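Local structure of FAD-binding oxidoreductase (7PBG) at residues E304-Q307 / R308-D311; Y490-N493 / N494-R498; E13-A16 / N17-E21; M259-T262 / L263-I267. The protein is a covalently flavinylated oxidase that dehydrogenates 4-ethylphenol, giving 4-vinylphenol, and belongs to the family of FAD-linked oxidoreductases. One frame throughout, in Å; residues are numbered along the deposited sequence.

Contact 1 (E304-Q307 / R308-D311); sequences EAKQ and RMVD
Q307 and D311 meet through complementary first torsions: the glutamine swings CG away from its own backbone N (chi1 -165°) and then bends at chi2, whereas the aspartate turns its carboxylate away from its own carbonyl carbon (chi1 -65°). Together they make a side-chain hydrogen bond four residues apart on helix 303-313, from Q307 NE2 to D311 OD1 at 3.0 Å. The acceptor lies in the plane of the amide, yet the donor comes in from above the carboxylate plane, and the two flat groups are turned 40° against each other. The amide oxygen is engaged too, with H317 NE2, so both ends of the Q307 amide are tied and its rotation is fixed. R308, bent at chi3, folds back along the preceding turn. One face of its guanidinium rests on E304 O and A305 CA, with NH2 3.5 Å from A305 CA and 3.6 Å from A305 CB. That same nitrogen hydrogen-bonds to W294 O. An alanine at R308 would remove this flat lid and is likely to leave the W294 carbonyl without this donor and A305 less covered. On the buried flank, M309 and V310 pack against helix 281-288, and four regular backbone bonds, such as V310 N to K306 O at 3.0 Å, run beneath. E304 OE2 stays 6.3 Å from R308 NH1, too far to pair. The chemistry is thus that of an amide-to-carboxylate hydrogen bond and of a guanidinium that lays one face on the backbone while giving an N-H to W294 O, rather than of a salt bridge along the helix.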
loop_
_atom_site.group_PDB
_atom_site.type_symbol
_atom_site.label_atom_id
_atom_site.label_comp_id
_atom_site.label_asym_id
_atom_site.label_seq_id
_atom_site.Cartn_x
_atom_site.Cartn_y
_atom_site.Cartn_z
ATOM N N GLU A 304 27.929 34.853 0.031
ATOM C CA GLU A 304 27.721 35.959 0.969
ATOM C C GLU A 304 26.211 36.249 1.067
ATOM O O GLU A 304 25.742 36.563 2.209
ATOM C CB GLU A 304 28.520 37.188 0.537
ATOM C CG GLU A 304 30.023 36.989 0.653
ATOM C CD GLU A 304 30.696 36.211 -0.474
ATOM O OE1 GLU A 304 31.885 35.842 -0.279
ATOM O OE2 GLU A 304 30.057 35.943 -1.549
ATOM N N ALA A 305 25.464 36.152 -0.031
ATOM C CA ALA A 305 23.991 36.372 -0.004
ATOM C C ALA A 305 23.349 35.294 0.870
ATOM O O ALA A 305 22.496 35.642 1.677
ATOM C CB ALA A 305 23.363 36.390 -1.389
ATOM N N LYS A 306 23.797 34.045 0.776
ATOM C CA LYS A 306 23.190 32.945 1.568
ATOM C C LYS A 306 23.524 33.164 3.044
ATOM O O LYS A 306 22.677 32.902 3.871
ATOM C CB LYS A 306 23.643 31.600 0.999
ATOM C CG LYS A 306 23.108 31.374 -0.407
ATOM C CD LYS A 306 23.765 30.182 -1.062
ATOM C CE LYS A 306 23.361 29.936 -2.502
ATOM N NZ LYS A 306 24.109 28.762 -3.065
ATOM N N GLN A 307 24.710 33.644 3.338
ATOM C CA GLN A 307 25.143 33.920 4.720
ATOM C C GLN A 307 24.286 35.066 5.257
ATOM O O GLN A 307 23.923 35.041 6.426
ATOM C CB GLN A 307 26.633 34.214 4.814
ATOM C CG GLN A 307 27.118 34.138 6.247
ATOM C CD GLN A 307 26.988 32.745 6.833
ATOM O OE1 GLN A 307 27.479 31.771 6.251
ATOM N NE2 GLN A 307 26.324 32.633 7.970
ATOM N N ARG A 308 24.031 36.080 4.460
ATOM C CA ARG A 308 23.126 37.179 4.901
ATOM C C ARG A 308 21.760 36.594 5.305
ATOM O O ARG A 308 21.188 36.981 6.345
ATOM C CB ARG A 308 22.943 38.268 3.836
ATOM C CG ARG A 308 24.186 39.101 3.591
ATOM C CD ARG A 308 23.831 40.314 2.750
ATOM N NE ARG A 308 23.770 40.055 1.328
ATOM C CZ ARG A 308 24.802 39.944 0.514
ATOM N NH1 ARG A 308 26.027 40.083 1.001
ATOM N NH2 ARG A 308 24.611 39.734 -0.793
ATOM N N MET A 309 21.198 35.678 4.514
ATOM C CA MET A 309 19.935 34.979 4.851
ATOM C C MET A 309 20.084 34.292 6.218
ATOM O O MET A 309 19.216 34.485 7.083
ATOM C CB MET A 309 19.558 33.957 3.791
ATOM C CG MET A 309 19.392 34.539 2.424
ATOM S SD MET A 309 19.143 33.214 1.244
ATOM C CE MET A 309 19.493 34.032 -0.310
ATOM N N VAL A 310 21.137 33.484 6.381
ATOM C CA VAL A 310 21.354 32.743 7.645
ATOM C C VAL A 310 21.364 33.744 8.790
ATOM O O VAL A 310 20.703 33.471 9.812
ATOM C CB VAL A 310 22.637 31.887 7.636
ATOM C CG1 VAL A 310 22.906 31.355 9.028
ATOM C CG2 VAL A 310 22.498 30.813 6.587
ATOM N N ASP A 311 22.160 34.802 8.675
ATOM C CA ASP A 311 22.482 35.661 9.842
ATOM C C ASP A 311 21.283 36.533 10.175
ATOM O O ASP A 311 20.957 36.692 11.333
ATOM C CB ASP A 311 23.682 36.564 9.563
ATOM C CG ASP A 311 24.975 35.793 9.353
ATOM O OD1 ASP A 311 25.020 34.602 9.772
ATOM O OD2 ASP A 311 25.943 36.398 8.825
#

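Contact 2 (Y490-N493 / N494-R498); sequences YSFN and NHIQR
S491 and H495 are joined in two ways, first by a backbone hydrogen bond. H495 N reaches S491 O at 3.1 Å from above the carbonyl plane, and I496 N meets F492 O more nearly end-on at 3.2 Å. N493, N494 and H495 all have positive phi and psi, a left-handed turn at the start of helix 492-508, before the chain becomes right-handed at I496. Water does the next part of the work: one molecule donates to Y490 O and F492 O and accepts from Q497 N, while a second donates to Y490 O at 2.6 Å and accepts from R498 N. These two amides lack a bond to the preceding turn, and the waters fill in for it. Ring contacts come third. S491 CA stands 3.7 Å from the centroid of the H495 ring, a CH-pi contact over one face, and R498 NH1 lies over the opposite face. The imidazole is further fixed by its NE2 bond to E488 O. Q497 OE1 approaches Y490 CD1 obliquely at 3.5 Å, its chain leaving the backbone at an unusual chi1 of -106°. Apolar packing is slight, F492 CD2 and I496 CG2 lying side by side 4.1 Å apart. As for its setting, the segment follows helix 483-489 and opens helix 492-508, and Y490 OH bonds to I475 O on strand 474-475. It also lies at the dimer interface, where N493 ND2 binds V191 O, and Q497 NE2 binds R193 O and G195 O, on and next to strand 191-193 of the second subunit.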
loop_
_atom_site.group_PDB
_atom_site.type_symbol
_atom_site.label_atom_id
_atom_site.label_comp_id
_atom_site.label_asym_id
_atom_site.label_seq_id
_atom_site.Cartn_x
_atom_site.Cartn_y
_atom_site.Cartn_z
ATOM N N TYR A 490 13.653 4.040 -16.711
ATOM C CA TYR A 490 13.263 2.750 -16.076
ATOM C C TYR A 490 13.476 1.625 -17.087
ATOM O O TYR A 490 12.522 0.991 -17.548
ATOM C CB TYR A 490 11.836 2.832 -15.546
ATOM C CG TYR A 490 11.677 3.709 -14.331
ATOM C CD1 TYR A 490 11.752 3.171 -13.049
ATOM C CD2 TYR A 490 11.481 5.072 -14.460
ATOM C CE1 TYR A 490 11.637 3.978 -11.933
ATOM C CE2 TYR A 490 11.376 5.893 -13.361
ATOM C CZ TYR A 490 11.423 5.337 -12.088
ATOM O OH TYR A 490 11.332 6.137 -10.999
ATOM N N SER A 491 14.732 1.451 -17.476
ATOM C CA SER A 491 15.093 0.742 -18.733
ATOM C C SER A 491 15.287 -0.755 -18.517
ATOM O O SER A 491 15.499 -1.449 -19.526
ATOM C CB SER A 491 16.321 1.345 -19.330
ATOM O OG SER A 491 17.392 1.120 -18.487
ATOM N N PHE A 492 15.220 -1.254 -17.288
ATOM C CA PHE A 492 15.423 -2.709 -17.030
ATOM C C PHE A 492 14.639 -3.538 -18.048
ATOM O O PHE A 492 13.422 -3.315 -18.255
ATOM C CB PHE A 492 14.972 -3.123 -15.626
ATOM C CG PHE A 492 15.199 -4.599 -15.358
ATOM C CD1 PHE A 492 16.484 -5.078 -15.138
ATOM C CD2 PHE A 492 14.153 -5.505 -15.420
ATOM C CE1 PHE A 492 16.703 -6.436 -15.001
ATOM C CE2 PHE A 492 14.366 -6.860 -15.265
ATOM C CZ PHE A 492 15.641 -7.318 -15.054
ATOM N N ASN A 493 15.334 -4.519 -18.628
ATOM C CA ASN A 493 14.765 -5.491 -19.571
ATOM C C ASN A 493 13.991 -4.777 -20.686
ATOM O O ASN A 493 12.790 -5.059 -20.904
ATOM C CB ASN A 493 13.954 -6.556 -18.840
ATOM C CG ASN A 493 13.575 -7.678 -19.773
ATOM O OD1 ASN A 493 14.265 -7.875 -20.769
ATOM N ND2 ASN A 493 12.492 -8.380 -19.480
ATOM N N ASN A 494 14.670 -3.842 -21.383
ATOM C CA ASN A 494 14.085 -3.194 -22.575
ATOM C C ASN A 494 12.774 -2.506 -22.174
ATOM O O ASN A 494 11.759 -2.690 -22.869
ATOM C CB ASN A 494 13.849 -4.176 -23.717
ATOM C CG ASN A 494 15.115 -4.835 -24.220
ATOM O OD1 ASN A 494 16.107 -4.179 -24.530
ATOM N ND2 ASN A 494 15.086 -6.145 -24.273
ATOM N N HIS A 495 12.771 -1.868 -21.002
ATOM C CA HIS A 495 11.631 -1.041 -20.533
ATOM C C HIS A 495 10.395 -1.921 -20.300
ATOM O O HIS A 495 9.245 -1.504 -20.639
ATOM C CB HIS A 495 11.344 0.090 -21.521
ATOM C CG HIS A 495 12.482 1.014 -21.721
ATOM N ND1 HIS A 495 13.505 0.718 -22.614
ATOM C CD2 HIS A 495 12.838 2.137 -21.077
ATOM C CE1 HIS A 495 14.400 1.684 -22.568
ATOM N NE2 HIS A 495 14.007 2.586 -21.633
ATOM N N ILE A 496 10.599 -3.090 -19.667
ATOM C CA ILE A 496 9.470 -4.021 -19.396
ATOM C C ILE A 496 8.413 -3.291 -18.548
ATOM O O ILE A 496 7.257 -3.591 -18.721
ATOM C CB ILE A 496 9.930 -5.364 -18.809
ATOM C CG1 ILE A 496 8.783 -6.382 -18.733
ATOM C CG2 ILE A 496 10.631 -5.173 -17.473
ATOM C CD1 ILE A 496 8.056 -6.681 -20.031
ATOM N N GLN A 497 8.803 -2.322 -17.719
ATOM C CA GLN A 497 7.838 -1.564 -16.892
ATOM C C GLN A 497 6.887 -0.809 -17.799
ATOM O O GLN A 497 5.654 -1.001 -17.674
ATOM C CB GLN A 497 8.515 -0.586 -15.952
ATOM C CG GLN A 497 8.502 -1.058 -14.530
ATOM C CD GLN A 497 9.012 -0.036 -13.541
ATOM O OE1 GLN A 497 8.949 1.192 -13.722
ATOM N NE2 GLN A 497 9.534 -0.571 -12.464
ATOM N N ARG A 498 7.445 0.036 -18.677
ATOM C CA ARG A 498 6.636 0.806 -19.653
ATOM C C ARG A 498 5.769 -0.153 -20.461
ATOM O O ARG A 498 4.601 0.155 -20.706
ATOM C CB ARG A 498 7.533 1.615 -20.608
ATOM C CG ARG A 498 6.814 2.462 -21.658
ATOM C CD ARG A 498 7.844 2.945 -22.704
ATOM N NE ARG A 498 8.098 1.906 -23.706
ATOM C CZ ARG A 498 9.279 1.608 -24.252
ATOM N NH1 ARG A 498 10.359 2.302 -23.949
ATOM N NH2 ARG A 498 9.374 0.606 -25.113
HETATM O O HOH W 1 11.737 -1.721 -16.852
HETATM O O HOH W 2 10.025 1.259 -18.372
#

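Contact 3 (E13-A16 / N17-E21); sequences EQFA and NAISE
F15 presents its ring obliquely to I19, neither squarely by face nor by edge, and makes an edge-to-face pair with the ring of F3. The ring carbon F15 CE2 lies 3.5 Å from I19 CG1 and 3.6 Å from I19 CD1, the two side chains slanting across one another. This is the i to i+4 pairing of an amphipathic alpha-helix, here helix 12-26. The ring is brought there by a first torsion that carries CG opposite the backbone N of F15 (chi1 -165°), and packing is close, with I19 CG1 only 3.2 Å from F15 O. An alanine in place of F15 would probably leave I19 CG1 and CD1 and the ring of F3 without the partner they pack on. The backbone under this pair is regular, I19 N bonding to F15 O at 2.8 Å. A18 packs on Y77 of helix 64-77, and E21, a turn further on, has its OE2 in a salt bridge with K76 NZ and a hydrogen bond with Y77 OH. E13 and N17 lie at the exposed side. There the flat amide of N17 sits beside the carbonyl of E13, ND2 coming within 3.4 Å of E13 O at an angle too poor for a hydrogen bond. A water closes the gap instead, donating to E13 O at 2.6 Å and, more weakly, to N17 OD1.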
loop_
_atom_site.group_PDB
_atom_site.type_symbol
_atom_site.label_atom_id
_atom_site.label_comp_id
_atom_site.label_asym_id
_atom_site.label_seq_id
_atom_site.Cartn_x
_atom_site.Cartn_y
_atom_site.Cartn_z
ATOM N N GLU A 13 -15.099 19.724 -37.688
ATOM C CA GLU A 13 -16.500 19.283 -37.842
ATOM C C GLU A 13 -16.777 18.200 -36.787
ATOM O O GLU A 13 -17.803 18.287 -36.095
ATOM C CB GLU A 13 -16.730 18.828 -39.283
ATOM C CG GLU A 13 -18.087 18.194 -39.495
ATOM C CD GLU A 13 -18.213 17.651 -40.902
ATOM O OE1 GLU A 13 -17.942 16.452 -41.093
ATOM O OE2 GLU A 13 -18.472 18.469 -41.818
ATOM N N GLN A 14 -15.885 17.216 -36.693
ATOM C CA GLN A 14 -15.985 16.108 -35.712
ATOM C C GLN A 14 -16.000 16.683 -34.291
ATOM O O GLN A 14 -16.913 16.306 -33.512
ATOM C CB GLN A 14 -14.824 15.148 -35.938
ATOM C CG GLN A 14 -15.080 14.238 -37.133
ATOM C CD GLN A 14 -13.822 13.522 -37.553
ATOM O OE1 GLN A 14 -12.720 13.881 -37.152
ATOM N NE2 GLN A 14 -13.980 12.492 -38.382
ATOM N N PHE A 15 -15.056 17.568 -33.983
ATOM C CA PHE A 15 -14.939 18.219 -32.651
ATOM C C PHE A 15 -16.218 18.993 -32.323
ATOM O O PHE A 15 -16.754 18.882 -31.180
ATOM C CB PHE A 15 -13.722 19.143 -32.593
ATOM C CG PHE A 15 -13.362 19.544 -31.191
ATOM C CD1 PHE A 15 -12.697 18.645 -30.375
ATOM C CD2 PHE A 15 -13.778 20.750 -30.651
ATOM C CE1 PHE A 15 -12.364 18.987 -29.071
ATOM C CE2 PHE A 15 -13.439 21.084 -29.343
ATOM C CZ PHE A 15 -12.752 20.188 -28.562
ATOM N N ALA A 16 -16.723 19.801 -33.260
ATOM C CA ALA A 16 -17.977 20.560 -33.039
ATOM C C ALA A 16 -19.114 19.567 -32.732
ATOM O O ALA A 16 -20.035 19.921 -31.955
ATOM C CB ALA A 16 -18.323 21.418 -34.242
ATOM N N ASN A 17 -19.098 18.394 -33.350
ATOM C CA ASN A 17 -20.199 17.407 -33.185
ATOM C C ASN A 17 -20.117 16.841 -31.764
ATOM O O ASN A 17 -21.168 16.783 -31.125
ATOM C CB ASN A 17 -20.200 16.291 -34.222
ATOM C CG ASN A 17 -20.751 16.728 -35.561
ATOM O OD1 ASN A 17 -21.549 17.651 -35.645
ATOM N ND2 ASN A 17 -20.319 16.058 -36.604
ATOM N N ALA A 18 -18.908 16.538 -31.291
ATOM C CA ALA A 18 -18.653 16.062 -29.907
ATOM C C ALA A 18 -19.052 17.138 -28.898
ATOM O O ALA A 18 -19.744 16.822 -27.896
ATOM C CB ALA A 18 -17.210 15.675 -29.757
ATOM N N ILE A 19 -18.658 18.390 -29.138
ATOM C CA ILE A 19 -19.007 19.549 -28.260
ATOM C C ILE A 19 -20.534 19.684 -28.178
ATOM O O ILE A 19 -21.072 19.895 -27.060
ATOM C CB ILE A 19 -18.333 20.863 -28.732
ATOM C CG1 ILE A 19 -16.811 20.820 -28.585
ATOM C CG2 ILE A 19 -18.925 22.079 -28.028
ATOM C CD1 ILE A 19 -16.290 20.804 -27.136
ATOM N N SER A 20 -21.236 19.548 -29.298
ATOM C CA SER A 20 -22.716 19.602 -29.324
ATOM C C SER A 20 -23.309 18.458 -28.463
ATOM O O SER A 20 -24.285 18.727 -27.700
ATOM C CB SER A 20 -23.203 19.591 -30.756
ATOM O OG SER A 20 -24.589 19.355 -30.773
ATOM N N GLU A 21 -22.711 17.259 -28.469
ATOM C CA GLU A 21 -23.187 16.102 -27.651
ATOM C C GLU A 21 -22.873 16.347 -26.161
ATOM O O GLU A 21 -23.768 16.144 -25.326
ATOM C CB GLU A 21 -22.571 14.795 -28.149
ATOM C CG GLU A 21 -23.110 14.363 -29.517
ATOM C CD GLU A 21 -22.993 12.877 -29.816
ATOM O OE1 GLU A 21 -23.228 12.055 -28.893
ATOM O OE2 GLU A 21 -22.735 12.545 -30.985
HETATM O O HOH W 3 -20.051 19.467 -36.849
#

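Contact 4 (M259-T262 / L263-I267); sequences METT and LPLRI
P264 and E260 meet in the tight part of the contact: the ring carbon P264 CD stands 3.1 Å from E260 O, and P264 CG 3.5 Å from T261 O. The proline has no N-H to give, so its ring fills the place where the next backbone bond of the helix would run. L265 adds to the tight part, its chi1 of -63° laying CG and CD1 over T261 O, each at 3.4 Å, while CD1 and T261 CG2 run side by side farther apart, at 4.1 Å. Here is a proline-kinked last turn of helix 255-266, whose M259 and L263 lie against F431 and I433 of strand 426-433 in the large antiparallel sheet. Both threonines turn their hydroxyls back along the helix, T261 OG1 to A257 O and T262 OG1 to I258 O, and T262 OG1 also bonds to Y342 OH. At the kink the backbone grip is weak, T262 O taking only weak bonds from L265 N and R266 N; it recovers at L263 O, which accepts from R266 N and, at 2.9 Å, from I267 N. P264 itself is exposed on the outer side. E260 lies partly open there as well, but its carboxylate is held at both oxygens, OE2 by G406 N and OE1 by a salt bridge to K120 of the second subunit. R266, buried, sends its guanidinium to G434 O and L272 O.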
loop_
_atom_site.group_PDB
_atom_site.type_symbol
_atom_site.label_atom_id
_atom_site.label_comp_id
_atom_site.label_asym_id
_atom_site.label_seq_id
_atom_site.Cartn_x
_atom_site.Cartn_y
_atom_site.Cartn_z
ATOM N N MET A 259 21.837 14.005 7.690
ATOM C CA MET A 259 21.068 12.906 7.114
ATOM C C MET A 259 21.422 11.616 7.884
ATOM O O MET A 259 20.514 10.848 8.179
ATOM C CB MET A 259 21.346 12.749 5.613
ATOM C CG MET A 259 21.022 13.946 4.775
ATOM S SD MET A 259 19.430 14.745 5.076
ATOM C CE MET A 259 18.357 13.387 4.617
ATOM N N GLU A 260 22.703 11.408 8.239
ATOM C CA GLU A 260 23.128 10.167 8.893
ATOM C C GLU A 260 22.616 10.172 10.335
ATOM O O GLU A 260 22.412 9.086 10.858
ATOM C CB GLU A 260 24.629 9.988 8.795
ATOM C CG GLU A 260 25.074 9.696 7.386
ATOM C CD GLU A 260 24.745 8.317 6.835
ATOM O OE1 GLU A 260 24.379 7.422 7.621
ATOM O OE2 GLU A 260 24.915 8.120 5.622
ATOM N N THR A 261 22.370 11.337 10.946
ATOM C CA THR A 261 21.775 11.398 12.299
ATOM C C THR A 261 20.273 11.076 12.234
ATOM O O THR A 261 19.735 10.371 13.130
ATOM C CB THR A 261 22.002 12.750 12.981
ATOM O OG1 THR A 261 23.416 12.946 13.033
ATOM C CG2 THR A 261 21.430 12.834 14.379
ATOM N N THR A 262 19.628 11.531 11.179
ATOM C CA THR A 262 18.165 11.423 10.980
ATOM C C THR A 262 17.750 9.944 10.827
ATOM O O THR A 262 16.820 9.515 11.465
ATOM C CB THR A 262 17.711 12.238 9.761
ATOM O OG1 THR A 262 18.074 13.613 9.930
ATOM C CG2 THR A 262 16.229 12.058 9.560
ATOM N N LEU A 263 18.462 9.175 9.998
ATOM C CA LEU A 263 18.018 7.840 9.570
ATOM C C LEU A 263 17.712 6.994 10.809
ATOM O O LEU A 263 16.628 6.442 10.901
ATOM C CB LEU A 263 19.102 7.195 8.699
ATOM C CG LEU A 263 18.827 5.749 8.325
ATOM C CD1 LEU A 263 17.572 5.619 7.494
ATOM C CD2 LEU A 263 20.019 5.180 7.601
ATOM N N PRO A 264 18.655 6.764 11.748
ATOM C CA PRO A 264 18.394 5.837 12.850
ATOM C C PRO A 264 17.302 6.338 13.809
ATOM O O PRO A 264 16.732 5.486 14.492
ATOM C CB PRO A 264 19.751 5.689 13.556
ATOM C CG PRO A 264 20.483 6.953 13.173
ATOM C CD PRO A 264 20.063 7.185 11.741
ATOM N N LEU A 265 17.044 7.656 13.829
ATOM C CA LEU A 265 15.969 8.243 14.649
ATOM C C LEU A 265 14.596 8.082 14.007
ATOM O O LEU A 265 13.603 8.238 14.710
ATOM C CB LEU A 265 16.229 9.725 14.877
ATOM C CG LEU A 265 17.497 10.038 15.662
ATOM C CD1 LEU A 265 17.730 11.522 15.610
ATOM C CD2 LEU A 265 17.431 9.475 17.090
ATOM N N ARG A 266 14.550 7.886 12.690
ATOM C CA ARG A 266 13.304 7.790 11.916
ATOM C C ARG A 266 12.930 6.338 11.590
ATOM O O ARG A 266 11.744 6.042 11.484
ATOM C CB ARG A 266 13.502 8.564 10.614
ATOM C CG ARG A 266 12.329 8.428 9.657
ATOM C CD ARG A 266 11.069 9.039 10.291
ATOM N NE ARG A 266 9.978 8.761 9.373
ATOM C CZ ARG A 266 8.725 8.508 9.718
ATOM N NH1 ARG A 266 8.391 8.424 10.998
ATOM N NH2 ARG A 266 7.846 8.186 8.783
ATOM N N ILE A 267 13.919 5.466 11.355
ATOM C CA ILE A 267 13.582 4.200 10.657
ATOM C C ILE A 267 12.624 3.363 11.536
ATOM O O ILE A 267 11.896 2.565 10.981
ATOM C CB ILE A 267 14.878 3.452 10.295
ATOM C CG1 ILE A 267 14.566 2.306 9.337
ATOM C CG2 ILE A 267 15.620 3.000 11.535
ATOM C CD1 ILE A 267 15.730 1.851 8.507
#

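Overall arrangement
From the N terminus the chain passes contact 3, contact 4, contact 1 and contact 2 in series. Each pairs adjoining segments and so closes no more than a local turn; none nests in or crosses another, and none touches another. Contact 3, on helix 12-26 packed against helix 64-77, lies on the opposite side of the chain's centre from contacts 1 and 4, whose centres are about 58 and 57 Å from its own. Contacts 4 and 1 are nearer, with centres about 27 Å apart, on helices packed against the eight-stranded sheet and helix 281-288 respectively. Contact 2 starts helix 492-508, and with contact 4 it meets the second subunit.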